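Local coordinates for glyoxalase family protein (Bacillus cereus, PDB 1ZSW) that is of unknown function but binds a zinc ion and belongs to the glyoxalase/bleomycin resistance protein/dioxygenase superfamily, at residues A[170-174]-A[175-179]. Residues are numbered along the deposited sequence; the frame is centred on the assembly and turned at random.
Sequences SEVPA and KHQIQ
Gln177 reaches back along its own chain to Val172, and its NE2 donates to Val172 O at 3.1 Å with a moderately bent N-H...O angle of 150°. The amide approaches tilted out of the carbonyl plane. With CG anti to its own carbonyl carbon (chi1 -82°) and the chain extended beyond it, the carboxamide is brought back beside 170-172, where NE2 also lies 3.4 Å from Ser170 CB. Its other end, OE1, accepts from Trp167 N, and the amide is thus gripped at both ends. Val172 crosses the aliphatic part of this side chain, its CG1 lying 3.8 Å from Gln177 CG.

Two short-range turns bracket the exchange; such local bonds shape a connecting loop, while outside partners fix it against the rest of the fold. An ST turn opens it: Ser170 OG, anti to the backbone N (chi1 -174°), accepts from Val172 N at 3.1 Å and is also bonded to Gly53 O. Short 3-10 geometry closes it, with His176 N bonded to Pro173 O and Gln177 N to Ala174 O; a water bridges Ala174 O and Gln177 O. The loop joins strands 150-155 and 180-188 of one mixed sheet and probably links the two glyoxalase-superfamily (VOC) halves of the chain. Val172 touches Trp118 of helix 112-124. The His176 ring is bonded through ND1 to Ser114 OG and stacked with Tyr117, both of that helix. Lys175 CG lies 3.7 Å above one face of the imidazole, over its centre, whereas Pro173 CG meets His176 CD2 obliquely at 4.1 Å.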
ATOM      1  N   SER A 170     -13.396   8.060  13.825  1.00 22.73           N
ATOM      2  CA  SER A 170     -13.735   8.178  12.397  1.00 22.90           C
ATOM      3  C   SER A 170     -15.105   8.809  12.171  1.00 23.55           C
ATOM      4  O   SER A 170     -15.998   8.641  12.989  1.00 24.50           O
ATOM      5  CB  SER A 170     -13.745   6.790  11.783  1.00 23.61           C
ATOM      6  OG  SER A 170     -13.939   6.892  10.359  1.00 22.44           O
ATOM      7  N   GLU A 171     -15.287   9.506  11.056  1.00 24.10           N
ATOM      8  CA  GLU A 171     -16.623   9.900  10.615  1.00 25.61           C
ATOM      9  C   GLU A 171     -17.514   8.734  10.201  1.00 24.65           C
ATOM     10  O   GLU A 171     -18.742   8.891  10.095  1.00 23.81           O
ATOM     11  CB  GLU A 171     -16.529  10.864   9.433  1.00 27.87           C
ATOM     12  CG  GLU A 171     -15.878  12.202   9.741  1.00 30.80           C
ATOM     13  CD  GLU A 171     -16.729  13.054  10.643  1.00 38.24           C
ATOM     14  OE1 GLU A 171     -16.203  13.573  11.654  1.00 44.53           O
ATOM     15  OE2 GLU A 171     -17.924  13.210  10.348  1.00 44.71           O
ATOM     16  N   VAL A 172     -16.896   7.573   9.952  1.00 23.02           N
ATOM     17  CA  VAL A 172     -17.570   6.397   9.395  1.00 22.24           C
ATOM     18  C   VAL A 172     -17.901   5.375  10.477  1.00 21.09           C
ATOM     19  O   VAL A 172     -17.066   5.101  11.364  1.00 21.96           O
ATOM     20  CB  VAL A 172     -16.628   5.723   8.321  1.00 21.29           C
ATOM     21  CG1 VAL A 172     -17.257   4.471   7.699  1.00 23.40           C
ATOM     22  CG2 VAL A 172     -16.306   6.734   7.251  1.00 24.20           C
ATOM     23  N   PRO A 173     -19.140   4.809  10.443  1.00 23.92           N
ATOM     24  CA  PRO A 173     -19.487   3.793  11.431  1.00 24.77           C
ATOM     25  C   PRO A 173     -18.495   2.635  11.409  1.00 23.66           C
ATOM     26  O   PRO A 173     -18.046   2.247  10.326  1.00 23.46           O
ATOM     27  CB  PRO A 173     -20.852   3.274  10.944  1.00 25.31           C
ATOM     28  CG  PRO A 173     -21.393   4.271  10.067  1.00 26.54           C
ATOM     29  CD  PRO A 173     -20.229   5.086   9.503  1.00 24.73           C
ATOM     30  N   ALA A 174     -18.145   2.090  12.576  1.00 23.51           N
ATOM     31  CA  ALA A 174     -17.194   0.987  12.634  1.00 23.41           C
ATOM     32  C   ALA A 174     -17.502  -0.110  11.609  1.00 27.18           C
ATOM     33  O   ALA A 174     -16.589  -0.621  10.953  1.00 26.06           O
ATOM     34  CB  ALA A 174     -17.156   0.378  14.009  1.00 26.50           C
ATOM     35  N   LYS A 175     -18.776  -0.478  11.488  1.00 24.69           N
ATOM     36  CA  LYS A 175     -19.116  -1.670  10.703  1.00 26.01           C
ATOM     37  C   LYS A 175     -18.967  -1.477   9.193  1.00 25.77           C
ATOM     38  O   LYS A 175     -19.069  -2.463   8.442  1.00 25.62           O
ATOM     39  CB  LYS A 175     -20.529  -2.148  11.031  1.00 28.17           C
ATOM     40  CG  LYS A 175     -21.607  -1.218  10.519  1.00 28.44           C
ATOM     41  CD  LYS A 175     -22.915  -1.583  11.211  1.00 34.31           C
ATOM     42  CE  LYS A 175     -24.038  -1.657  10.255  1.00 36.46           C
ATOM     43  NZ  LYS A 175     -25.307  -2.060  10.977  1.00 35.67           N
ATOM     44  N   HIS A 176     -18.739  -0.233   8.755  1.00 23.90           N
ATOM     45  CA  HIS A 176     -18.537   0.071   7.330  1.00 24.19           C
ATOM     46  C   HIS A 176     -17.145   0.622   7.037  1.00 23.18           C
ATOM     47  O   HIS A 176     -16.849   0.977   5.903  1.00 23.70           O
ATOM     48  CB  HIS A 176     -19.559   1.071   6.817  1.00 23.97           C
ATOM     49  CG  HIS A 176     -20.972   0.593   6.944  1.00 25.64           C
ATOM     50  ND1 HIS A 176     -21.347  -0.702   6.652  1.00 25.72           N
ATOM     51  CD2 HIS A 176     -22.093   1.227   7.367  1.00 28.11           C
ATOM     52  CE1 HIS A 176     -22.646  -0.845   6.889  1.00 26.92           C
ATOM     53  NE2 HIS A 176     -23.120   0.319   7.300  1.00 29.01           N
ATOM     54  N   GLN A 177     -16.315   0.739   8.062  1.00 20.74           N
ATOM     55  CA  GLN A 177     -15.000   1.355   7.844  1.00 21.88           C
ATOM     56  C   GLN A 177     -14.178   0.493   6.909  1.00 19.75           C
ATOM     57  O   GLN A 177     -14.241  -0.751   6.949  1.00 20.36           O
ATOM     58  CB  GLN A 177     -14.215   1.500   9.156  1.00 23.22           C
ATOM     59  CG  GLN A 177     -14.649   2.742   9.930  1.00 22.63           C
ATOM     60  CD  GLN A 177     -13.874   2.951  11.222  1.00 22.97           C
ATOM     61  OE1 GLN A 177     -12.686   2.634  11.321  1.00 24.52           O
ATOM     62  NE2 GLN A 177     -14.561   3.485  12.240  1.00 24.12           N
ATOM     63  N   ILE A 178     -13.349   1.194   6.158  1.00 19.74           N
ATOM     64  CA  ILE A 178     -12.265   0.544   5.421  1.00 21.76           C
ATOM     65  C   ILE A 178     -11.424  -0.263   6.401  1.00 21.69           C
ATOM     66  O   ILE A 178     -10.989   0.272   7.445  1.00 24.42           O
ATOM     67  CB  ILE A 178     -11.422   1.595   4.676  1.00 19.87           C
ATOM     68  CG1 ILE A 178     -12.229   2.124   3.469  1.00 20.63           C
ATOM     69  CG2 ILE A 178     -10.136   0.939   4.154  1.00 20.38           C
ATOM     70  CD1 ILE A 178     -11.798   3.456   2.999  1.00 25.11           C
ATOM     71  N   GLN A 179     -11.173  -1.532   6.083  1.00 19.39           N
ATOM     72  CA  GLN A 179     -10.412  -2.411   6.987  1.00 20.81           C
ATOM     73  C   GLN A 179      -8.917  -2.305   6.774  1.00 22.17           C
ATOM     74  O   GLN A 179      -8.141  -2.176   7.741  1.00 24.04           O
ATOM     75  CB  GLN A 179     -10.864  -3.859   6.885  1.00 20.19           C
ATOM     76  CG  GLN A 179     -12.356  -4.000   7.184  1.00 24.88           C
ATOM     77  CD  GLN A 179     -12.853  -5.302   6.710  1.00 30.02           C
ATOM     78  OE1 GLN A 179     -13.401  -5.397   5.615  1.00 31.94           O
ATOM     79  NE2 GLN A 179     -12.614  -6.336   7.492  1.00 35.40           N
TER
HETATM   80  O   HOH W   1     -14.820  -2.062   9.362  1.00 26.92           O